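Local atomic coordinates of glucokinase (Leishmania braziliensis MHOM/BR/75/M2904, PDB entry 6EDI), a protein that probably phosphorylates D-glucose with ATP, as a dimeric glucokinase of the actin-like ATPase clan. Residues A[181-186]-A[387-392]; A[202-207]-A[339-344]; A[19-24]-A[70-75]. All coordinates share one frame; numbering follows the deposited sequence.

Contact 1: A[181-186]-A[387-392]; sequences MWKGTQ and RTTFLR
The backbones of M181 and W182 run antiparallel to F390 and form a classic beta bulge with it. The carbonyl O of F390 accepts from both: M181 N at 2.8 Å, which comes in above the carbonyl plane, and W182 N in a weak bond. In return F390 N donates to W182 O at 2.9 Å. Past the bulge, G184 N gives an almost straight bond to T389 OG1 (2.9 Å, 169° at the hydrogen), and Q186 N weakly reaches R387 O.

The aromatic contact lies on one face of the sheet, where W182 and F390 stand side by side and point the same way. CG of W182 sits between the backbone N and the carbonyl carbon (chi1 57°), which lays the indole over F390: F390 CB makes a CH-pi contact, 3.9 Å from the centroid of the five-membered ring. The rings are slid apart with little overlap, their planes at 30°. Helix 363-373 covers both rings, and helix 317-341 packs on F390.

At one end M181 crosses R392 at about a right angle, SD against R392 CG at 3.3 Å. Two waters bridge the segments. One accepts from W182 NE1 (2.9 Å) and donates to T388 O; another accepts from R387 NH1 and donates to Q186 OE1.

Strand 178-182 is joined to 389-393 by two good backbone bonds and a weak one, so side-chain and water contacts carry much of the joint; the water on W182 NE1 gives the buried indole N-H an acceptor.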
loop_
_atom_site.group_PDB
_atom_site.type_symbol
_atom_site.label_atom_id
_atom_site.label_comp_id
_atom_site.label_asym_id
_atom_site.label_seq_id
_atom_site.Cartn_x
_atom_site.Cartn_y
_atom_site.Cartn_z
ATOM N N MET A 181 -3.269 -22.488 2.641
ATOM C CA MET A 181 -4.025 -22.588 3.879
ATOM C C MET A 181 -5.502 -22.717 3.522
ATOM O O MET A 181 -6.195 -23.621 4.009
ATOM C CB MET A 181 -3.772 -21.377 4.770
ATOM C CG MET A 181 -2.336 -21.264 5.199
ATOM S SD MET A 181 -1.869 -19.752 6.071
ATOM C CE MET A 181 -3.169 -19.667 7.304
ATOM N N TRP A 182 -5.976 -21.802 2.673
ATOM C CA TRP A 182 -7.324 -21.866 2.135
ATOM C C TRP A 182 -7.472 -21.054 0.853
ATOM O O TRP A 182 -6.809 -20.028 0.652
ATOM C CB TRP A 182 -8.371 -21.454 3.171
ATOM C CG TRP A 182 -8.183 -20.081 3.744
ATOM C CD1 TRP A 182 -8.454 -18.886 3.130
ATOM C CD2 TRP A 182 -7.715 -19.760 5.059
ATOM N NE1 TRP A 182 -8.164 -17.845 3.982
ATOM C CE2 TRP A 182 -7.714 -18.357 5.176
ATOM C CE3 TRP A 182 -7.294 -20.528 6.152
ATOM C CZ2 TRP A 182 -7.307 -17.703 6.345
ATOM C CZ3 TRP A 182 -6.896 -19.882 7.316
ATOM C CH2 TRP A 182 -6.912 -18.484 7.407
ATOM N N LYS A 183 -8.341 -21.532 -0.020
ATOM C CA LYS A 183 -8.517 -20.924 -1.316
ATOM C C LYS A 183 -9.615 -19.882 -1.200
ATOM O O LYS A 183 -10.663 -20.140 -0.616
ATOM C CB LYS A 183 -8.875 -21.999 -2.333
ATOM C CG LYS A 183 -9.171 -21.493 -3.726
ATOM C CD LYS A 183 -9.571 -22.650 -4.627
ATOM C CE LYS A 183 -10.308 -22.140 -5.834
ATOM N NZ LYS A 183 -10.567 -23.207 -6.855
ATOM N N GLY A 184 -9.366 -18.695 -1.735
ATOM C CA GLY A 184 -10.357 -17.634 -1.706
ATOM C C GLY A 184 -11.390 -17.764 -2.804
ATOM O O GLY A 184 -11.155 -18.408 -3.823
ATOM N N THR A 185 -12.534 -17.122 -2.605
ATOM C CA THR A 185 -13.640 -17.202 -3.553
ATOM C C THR A 185 -13.323 -16.595 -4.913
ATOM O O THR A 185 -13.995 -16.889 -5.901
ATOM C CB THR A 185 -14.864 -16.463 -3.014
ATOM O OG1 THR A 185 -14.469 -15.146 -2.628
ATOM C CG2 THR A 185 -15.443 -17.169 -1.815
ATOM N N GLN A 186 -12.323 -15.723 -4.955
ATOM C CA GLN A 186 -12.001 -14.970 -6.159
ATOM C C GLN A 186 -10.855 -15.587 -6.950
ATOM O O GLN A 186 -10.455 -15.050 -7.992
ATOM C CB GLN A 186 -11.627 -13.534 -5.770
ATOM C CG GLN A 186 -11.740 -12.514 -6.902
ATOM C CD GLN A 186 -11.326 -11.111 -6.483
ATOM O OE1 GLN A 186 -10.517 -10.930 -5.576
ATOM N NE2 GLN A 186 -11.886 -10.110 -7.150
ATOM N N ARG A 387 -12.424 -13.526 -0.237
ATOM C CA ARG A 387 -11.999 -13.540 -1.639
ATOM C C ARG A 387 -10.549 -13.972 -1.775
ATOM O O ARG A 387 -10.126 -14.429 -2.840
ATOM C CB ARG A 387 -12.170 -12.161 -2.273
ATOM C CG ARG A 387 -13.601 -11.639 -2.253
ATOM C CD ARG A 387 -13.646 -10.242 -2.843
ATOM N NE ARG A 387 -15.001 -9.685 -2.900
ATOM C CZ ARG A 387 -15.298 -8.524 -3.469
ATOM N NH1 ARG A 387 -14.336 -7.813 -4.038
ATOM N NH2 ARG A 387 -16.552 -8.076 -3.475
ATOM N N THR A 388 -9.795 -13.823 -0.686
ATOM C CA THR A 388 -8.340 -13.974 -0.701
ATOM C C THR A 388 -7.856 -15.394 -0.398
ATOM O O THR A 388 -8.283 -16.018 0.575
ATOM C CB THR A 388 -7.682 -12.962 0.282
ATOM O OG1 THR A 388 -8.021 -11.627 -0.124
ATOM C CG2 THR A 388 -6.162 -13.115 0.299
ATOM N N THR A 389 -6.956 -15.889 -1.244
ATOM C CA THR A 389 -6.312 -17.182 -1.060
ATOM C C THR A 389 -5.127 -16.993 -0.120
ATOM O O THR A 389 -4.272 -16.140 -0.375
ATOM C CB THR A 389 -5.835 -17.728 -2.426
ATOM O OG1 THR A 389 -6.977 -17.997 -3.249
ATOM C CG2 THR A 389 -5.009 -18.997 -2.272
ATOM N N PHE A 390 -5.081 -17.761 0.974
ATOM C CA PHE A 390 -3.969 -17.669 1.927
ATOM C C PHE A 390 -2.978 -18.794 1.722
ATOM O O PHE A 390 -3.371 -19.939 1.480
ATOM C CB PHE A 390 -4.448 -17.693 3.378
ATOM C CG PHE A 390 -4.827 -16.338 3.921
ATOM C CD1 PHE A 390 -5.815 -15.578 3.307
ATOM C CD2 PHE A 390 -4.205 -15.836 5.051
ATOM C CE1 PHE A 390 -6.165 -14.334 3.816
ATOM C CE2 PHE A 390 -4.544 -14.612 5.571
ATOM C CZ PHE A 390 -5.520 -13.847 4.954
ATOM N N LEU A 391 -1.699 -18.440 1.789
ATOM C CA LEU A 391 -0.601 -19.391 1.622
ATOM C C LEU A 391 0.353 -19.299 2.810
ATOM O O LEU A 391 0.432 -18.264 3.468
ATOM C CB LEU A 391 0.173 -19.111 0.324
ATOM C CG LEU A 391 -0.569 -19.031 -1.009
ATOM C CD1 LEU A 391 0.441 -18.775 -2.117
ATOM C CD2 LEU A 391 -1.358 -20.304 -1.292
ATOM N N ARG A 392 1.101 -20.379 3.037
ATOM C CA ARG A 392 2.024 -20.541 4.151
ATOM C C ARG A 392 3.350 -21.057 3.636
ATOM O O ARG A 392 3.365 -22.054 2.921
ATOM C CB ARG A 392 1.503 -21.671 5.010
ATOM C CG ARG A 392 1.051 -21.328 6.351
ATOM C CD ARG A 392 0.456 -22.594 6.888
ATOM N NE ARG A 392 1.473 -23.626 6.911
ATOM C CZ ARG A 392 1.240 -24.909 6.681
ATOM N NH1 ARG A 392 0.012 -25.311 6.420
ATOM N NH2 ARG A 392 2.238 -25.775 6.727
HETATM O O HOH W 1 -9.513 -15.516 2.816
HETATM O O HOH W 2 -11.601 -8.228 -4.553
#

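Contact 2: A[202-207]-A[339-344]; sequences RGRCMV and MQFLPL
R204 reaches along the end of helix 317-341 and puts NH1 on the carbonyl O of F341 at 2.9 Å. The oxygen lies close to the guanidinium plane, whereas NH1 is tilted 29° from the carbonyl plane. A chain extended from CG to NE carries the group that far and brings CD to 3.3 Å from the same F341 O. At the F341 ring, M206 SD sits obliquely, 3.6 Å from CD2, a Met-aromatic contact. P343 packs on both R204 and M206, its CB against R204 O and its CG 4.1 Å from M206 CB. L344 N bonds weakly to R204 O, and L344 CD2 touches G203 N at 3.8 Å.

L342, the first residue beyond the helix, has positive phi, and from it the chain leads to strand 345-348, which runs parallel to strand 205-210 in the same mixed sheet; R204 and M206 both bond to T345 through their backbones. Further out, a water that donates to Q340 O takes a weak bond from R204 NH1. R204 NE is held by H220, and NH2 by the carbonyl O of A232 of the second subunit. L233 of that subunit packs on F341, and Q340 bonds to its counterpart there.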
loop_
_atom_site.group_PDB
_atom_site.type_symbol
_atom_site.label_atom_id
_atom_site.label_comp_id
_atom_site.label_asym_id
_atom_site.label_seq_id
_atom_site.Cartn_x
_atom_site.Cartn_y
_atom_site.Cartn_z
ATOM N N ARG A 202 -2.010 -13.127 -11.204
ATOM C CA ARG A 202 -2.062 -11.714 -11.582
ATOM C C ARG A 202 -2.988 -10.904 -10.674
ATOM O O ARG A 202 -4.139 -10.601 -11.027
ATOM C CB ARG A 202 -2.504 -11.557 -13.038
ATOM C CG ARG A 202 -1.604 -12.282 -14.012
ATOM C CD ARG A 202 -1.044 -11.338 -15.054
ATOM N NE ARG A 202 -0.010 -11.990 -15.849
ATOM C CZ ARG A 202 -0.142 -12.309 -17.128
ATOM N NH1 ARG A 202 -1.261 -12.009 -17.777
ATOM N NH2 ARG A 202 0.855 -12.910 -17.762
ATOM N N GLY A 203 -2.466 -10.552 -9.504
ATOM C CA GLY A 203 -3.188 -9.749 -8.539
ATOM C C GLY A 203 -2.270 -9.411 -7.386
ATOM O O GLY A 203 -1.096 -9.814 -7.371
ATOM N N ARG A 204 -2.778 -8.667 -6.416
ATOM C CA ARG A 204 -1.933 -8.296 -5.296
ATOM C C ARG A 204 -1.658 -9.485 -4.412
ATOM O O ARG A 204 -2.520 -10.343 -4.195
ATOM C CB ARG A 204 -2.568 -7.198 -4.443
ATOM C CG ARG A 204 -2.450 -5.801 -5.025
ATOM C CD ARG A 204 -3.270 -4.814 -4.209
ATOM N NE ARG A 204 -3.118 -3.453 -4.709
ATOM C CZ ARG A 204 -3.824 -2.432 -4.251
ATOM N NH1 ARG A 204 -4.701 -2.647 -3.282
ATOM N NH2 ARG A 204 -3.639 -1.211 -4.739
ATOM N N CYS A 205 -0.445 -9.504 -3.879
ATOM C CA CYS A 205 -0.062 -10.463 -2.862
ATOM C C CYS A 205 0.381 -9.692 -1.611
ATOM O O CYS A 205 1.355 -8.933 -1.641
ATOM C CB CYS A 205 1.069 -11.344 -3.392
ATOM S SG CYS A 205 1.683 -12.496 -2.180
ATOM N N MET A 206 -0.341 -9.874 -0.515
ATOM C CA MET A 206 0.033 -9.267 0.759
ATOM C C MET A 206 0.936 -10.228 1.524
ATOM O O MET A 206 0.579 -11.390 1.744
ATOM C CB MET A 206 -1.219 -8.911 1.575
ATOM C CG MET A 206 -0.912 -8.338 2.945
ATOM S SD MET A 206 -0.120 -6.730 2.833
ATOM C CE MET A 206 0.793 -6.755 4.374
ATOM N N VAL A 207 2.114 -9.747 1.906
ATOM C CA VAL A 207 3.113 -10.608 2.553
ATOM C C VAL A 207 3.324 -10.187 3.998
ATOM O O VAL A 207 3.604 -9.014 4.270
ATOM C CB VAL A 207 4.445 -10.539 1.829
ATOM C CG1 VAL A 207 5.439 -11.492 2.455
ATOM C CG2 VAL A 207 4.253 -10.843 0.328
ATOM N N MET A 339 -8.529 -6.557 4.095
ATOM C CA MET A 339 -9.511 -5.534 3.755
ATOM C C MET A 339 -8.876 -4.308 3.072
ATOM O O MET A 339 -9.388 -3.836 2.073
ATOM C CB MET A 339 -10.318 -5.116 4.994
ATOM C CG MET A 339 -11.429 -4.107 4.671
ATOM S SD MET A 339 -12.704 -4.790 3.605
ATOM C CE MET A 339 -12.602 -3.676 2.213
ATOM N N GLN A 340 -7.767 -3.782 3.585
ATOM C CA GLN A 340 -7.263 -2.534 2.995
ATOM C C GLN A 340 -6.774 -2.699 1.573
ATOM O O GLN A 340 -6.967 -1.820 0.739
ATOM C CB GLN A 340 -6.114 -1.955 3.807
ATOM C CG GLN A 340 -6.481 -1.500 5.191
ATOM C CD GLN A 340 -5.244 -1.112 5.941
ATOM O OE1 GLN A 340 -4.642 -1.938 6.641
ATOM N NE2 GLN A 340 -4.813 0.133 5.759
ATOM N N PHE A 341 -6.116 -3.817 1.307
ATOM C CA PHE A 341 -5.491 -4.034 0.012
ATOM C C PHE A 341 -6.276 -4.920 -0.970
ATOM O O PHE A 341 -5.909 -5.018 -2.168
ATOM C CB PHE A 341 -4.109 -4.655 0.253
ATOM C CG PHE A 341 -3.186 -3.786 1.052
ATOM C CD1 PHE A 341 -2.843 -2.520 0.591
ATOM C CD2 PHE A 341 -2.625 -4.249 2.249
ATOM C CE1 PHE A 341 -1.961 -1.709 1.297
ATOM C CE2 PHE A 341 -1.741 -3.445 2.983
ATOM C CZ PHE A 341 -1.414 -2.166 2.515
ATOM N N LEU A 342 -7.326 -5.579 -0.468
ATOM C CA LEU A 342 -8.107 -6.575 -1.249
ATOM C C LEU A 342 -7.228 -7.459 -2.155
ATOM O O LEU A 342 -7.388 -7.487 -3.379
ATOM C CB LEU A 342 -9.262 -5.911 -2.024
ATOM C CG LEU A 342 -10.329 -5.222 -1.181
ATOM C CD1 LEU A 342 -11.347 -4.470 -2.061
ATOM C CD2 LEU A 342 -11.056 -6.226 -0.284
ATOM N N PRO A 343 -6.289 -8.206 -1.543
ATOM C CA PRO A 343 -5.297 -8.957 -2.308
ATOM C C PRO A 343 -5.876 -10.236 -2.893
ATOM O O PRO A 343 -6.803 -10.809 -2.330
ATOM C CB PRO A 343 -4.217 -9.289 -1.248
ATOM C CG PRO A 343 -4.978 -9.361 0.052
ATOM C CD PRO A 343 -6.056 -8.290 -0.088
ATOM N N LEU A 344 -5.321 -10.674 -4.020
ATOM C CA LEU A 344 -5.632 -11.993 -4.574
ATOM C C LEU A 344 -5.137 -13.068 -3.612
ATOM O O LEU A 344 -5.811 -14.073 -3.355
ATOM C CB LEU A 344 -4.938 -12.164 -5.939
ATOM C CG LEU A 344 -5.196 -13.438 -6.745
ATOM C CD1 LEU A 344 -6.699 -13.717 -6.856
ATOM C CD2 LEU A 344 -4.518 -13.386 -8.131
HETATM O O HOH W 3 -7.404 -1.981 -1.914
#

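Contact 3: A[19-24]-A[70-75]; sequences KEIALE and IYVRFK
Y71 has chi1 at 65°, its ring tucked back over its own main chain, which brings it beneath E20, whose CA stands 4.0 Å above the ring centre. E20 is extended, with CG anti to the backbone N (chi1 175°); its CG runs against Y71 CE1 at 3.4 Å and its carboxylate arrives at R73. There OE1 meets R73 NH2 at 3.4 Å, near the guanidinium plane, in a salt bridge whose hydrogen bond is weak, the flat groups 64° apart.

Between the backbones, Y71 N donates to K19 O at 3.1 Å and Y71 O accepts from I21 N at 2.9 Å, the ladder of two parallel strands. Strand 16-20 is outermost in its mixed sheet within this chain, with 67-75 next in.

On the side of K19 and I70, K19 CB lies 3.4 Å from I70 CD1, tighter than usual for two carbons; just past the last bridge I21 crosses I70 at about a right angle, its CD1 equally close to I70 CG2. L23 CB rests on V72 CG1 (3.7 Å) and its CD2 approaches F74 obliquely. Helix 26-32 packs on I21 and I70, helix 84-98 on L23 and F74. R53 makes a cation-pi contact with Y71.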
loop_
_atom_site.group_PDB
_atom_site.type_symbol
_atom_site.label_atom_id
_atom_site.label_comp_id
_atom_site.label_asym_id
_atom_site.label_seq_id
_atom_site.Cartn_x
_atom_site.Cartn_y
_atom_site.Cartn_z
ATOM N N LYS A 19 24.681 -21.907 -3.625
ATOM C CA LYS A 19 26.011 -22.307 -3.186
ATOM C C LYS A 19 26.734 -21.119 -2.560
ATOM O O LYS A 19 26.879 -20.064 -3.179
ATOM C CB LYS A 19 26.833 -22.830 -4.361
ATOM C CG LYS A 19 27.251 -24.292 -4.286
ATOM C CD LYS A 19 26.221 -25.232 -4.919
ATOM C CE LYS A 19 26.722 -26.682 -4.919
ATOM N NZ LYS A 19 25.801 -27.596 -5.657
ATOM N N GLU A 20 27.201 -21.289 -1.333
ATOM C CA GLU A 20 28.068 -20.286 -0.739
ATOM C C GLU A 20 29.494 -20.694 -1.079
ATOM O O GLU A 20 29.839 -21.861 -0.954
ATOM C CB GLU A 20 27.869 -20.241 0.772
ATOM C CG GLU A 20 28.829 -19.306 1.482
ATOM C CD GLU A 20 28.667 -19.345 2.981
ATOM O OE1 GLU A 20 27.549 -19.640 3.457
ATOM O OE2 GLU A 20 29.670 -19.082 3.672
ATOM N N ILE A 21 30.304 -19.743 -1.537
ATOM C CA ILE A 21 31.682 -20.024 -1.919
ATOM C C ILE A 21 32.635 -19.010 -1.313
ATOM O O ILE A 21 32.250 -17.879 -0.999
ATOM C CB ILE A 21 31.875 -19.984 -3.449
ATOM C CG1 ILE A 21 31.390 -18.646 -4.007
ATOM C CG2 ILE A 21 31.151 -21.146 -4.122
ATOM C CD1 ILE A 21 31.921 -18.348 -5.380
ATOM N N ALA A 22 33.889 -19.411 -1.155
ATOM C CA ALA A 22 34.922 -18.470 -0.752
ATOM C C ALA A 22 35.120 -17.458 -1.865
ATOM O O ALA A 22 34.996 -17.806 -3.037
ATOM C CB ALA A 22 36.224 -19.204 -0.476
ATOM N N LEU A 23 35.456 -16.217 -1.520
ATOM C CA LEU A 23 35.706 -15.204 -2.551
ATOM C C LEU A 23 36.741 -15.652 -3.585
ATOM O O LEU A 23 36.605 -15.372 -4.785
ATOM C CB LEU A 23 36.123 -13.869 -1.936
ATOM C CG LEU A 23 36.743 -12.837 -2.880
ATOM C CD1 LEU A 23 35.767 -12.410 -3.969
ATOM C CD2 LEU A 23 37.188 -11.622 -2.097
ATOM N N GLU A 24 37.766 -16.359 -3.121
ATOM C CA GLU A 24 38.823 -16.823 -4.012
ATOM C C GLU A 24 38.286 -17.819 -5.045
ATOM O O GLU A 24 38.856 -17.965 -6.130
ATOM C CB GLU A 24 39.979 -17.429 -3.204
ATOM C CG GLU A 24 40.566 -16.500 -2.127
ATOM C CD GLU A 24 39.641 -16.298 -0.916
ATOM O OE1 GLU A 24 38.995 -17.276 -0.472
ATOM O OE2 GLU A 24 39.549 -15.153 -0.421
ATOM N N ILE A 70 24.834 -17.857 -6.372
ATOM C CA ILE A 70 26.156 -18.079 -5.814
ATOM C C ILE A 70 26.482 -16.850 -4.994
ATOM O O ILE A 70 26.310 -15.743 -5.473
ATOM C CB ILE A 70 27.214 -18.190 -6.909
ATOM C CG1 ILE A 70 26.979 -19.415 -7.770
ATOM C CG2 ILE A 70 28.600 -18.269 -6.278
ATOM C CD1 ILE A 70 26.981 -20.697 -7.023
ATOM N N TYR A 71 26.971 -17.014 -3.768
ATOM C CA TYR A 71 27.340 -15.840 -2.991
ATOM C C TYR A 71 28.567 -16.090 -2.142
ATOM O O TYR A 71 28.857 -17.227 -1.770
ATOM C CB TYR A 71 26.173 -15.360 -2.109
ATOM C CG TYR A 71 25.767 -16.344 -1.040
ATOM C CD1 TYR A 71 26.422 -16.388 0.190
ATOM C CD2 TYR A 71 24.732 -17.240 -1.258
ATOM C CE1 TYR A 71 26.056 -17.295 1.161
ATOM C CE2 TYR A 71 24.364 -18.146 -0.278
ATOM C CZ TYR A 71 25.025 -18.166 0.918
ATOM O OH TYR A 71 24.637 -19.073 1.876
ATOM N N VAL A 72 29.278 -15.007 -1.851
ATOM C CA VAL A 72 30.393 -15.011 -0.916
ATOM C C VAL A 72 29.897 -14.371 0.369
ATOM O O VAL A 72 29.235 -13.331 0.333
ATOM C CB VAL A 72 31.557 -14.174 -1.469
ATOM C CG1 VAL A 72 32.686 -14.079 -0.453
ATOM C CG2 VAL A 72 32.051 -14.768 -2.768
ATOM N N ARG A 73 30.175 -14.991 1.508
ATOM C CA ARG A 73 29.802 -14.358 2.764
ATOM C C ARG A 73 30.959 -13.498 3.237
ATOM O O ARG A 73 32.045 -14.005 3.516
ATOM C CB ARG A 73 29.427 -15.392 3.825
ATOM C CG ARG A 73 29.042 -14.776 5.163
ATOM C CD ARG A 73 28.757 -15.847 6.201
ATOM N NE ARG A 73 27.778 -16.832 5.733
ATOM C CZ ARG A 73 26.462 -16.689 5.850
ATOM N NH1 ARG A 73 25.961 -15.594 6.406
ATOM N NH2 ARG A 73 25.641 -17.633 5.398
ATOM N N PHE A 74 30.731 -12.191 3.294
ATOM C CA PHE A 74 31.725 -11.270 3.823
ATOM C C PHE A 74 31.351 -10.984 5.263
ATOM O O PHE A 74 30.194 -11.156 5.649
ATOM C CB PHE A 74 31.753 -9.974 3.005
ATOM C CG PHE A 74 32.327 -10.137 1.628
ATOM C CD1 PHE A 74 33.688 -9.975 1.403
ATOM C CD2 PHE A 74 31.504 -10.440 0.547
ATOM C CE1 PHE A 74 34.226 -10.125 0.122
ATOM C CE2 PHE A 74 32.033 -10.585 -0.733
ATOM C CZ PHE A 74 33.395 -10.426 -0.943
ATOM N N LYS A 75 32.326 -10.567 6.063
ATOM C CA LYS A 75 32.065 -10.266 7.458
ATOM C C LYS A 75 32.185 -8.777 7.699
ATOM O O LYS A 75 33.208 -8.172 7.377
ATOM C CB LYS A 75 33.018 -11.044 8.379
ATOM C CG LYS A 75 32.657 -12.517 8.534
ATOM C CD LYS A 75 33.116 -13.345 7.330
ATOM C CE LYS A 75 32.278 -14.610 7.155
ATOM N NZ LYS A 75 32.829 -15.521 6.099
#

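Contacts 1 and 2 are buried and both reach the same mixed sheet. Strand 389-393 lies between 178-182 and 345-348, and the latter continues from 339-344 beside 205-210. They touch directly: T388 OG1 probably hydrogen-bonds to P343 O (2.6 Å), and contact 2 is nested within the chain loop that contact 1 closes. Contact 3 belongs to the other six-stranded sheet, on the opposite side of the chain's centre, about 38 Å from contact 1 between centres, and is only partly buried. The chemistry differs accordingly: aromatic packing and bridging waters in contact 1, an arginine on a helix end at the subunit interface in contact 2, and a salt bridge with a weak hydrogen bond beside parallel backbone bonds in contact 3.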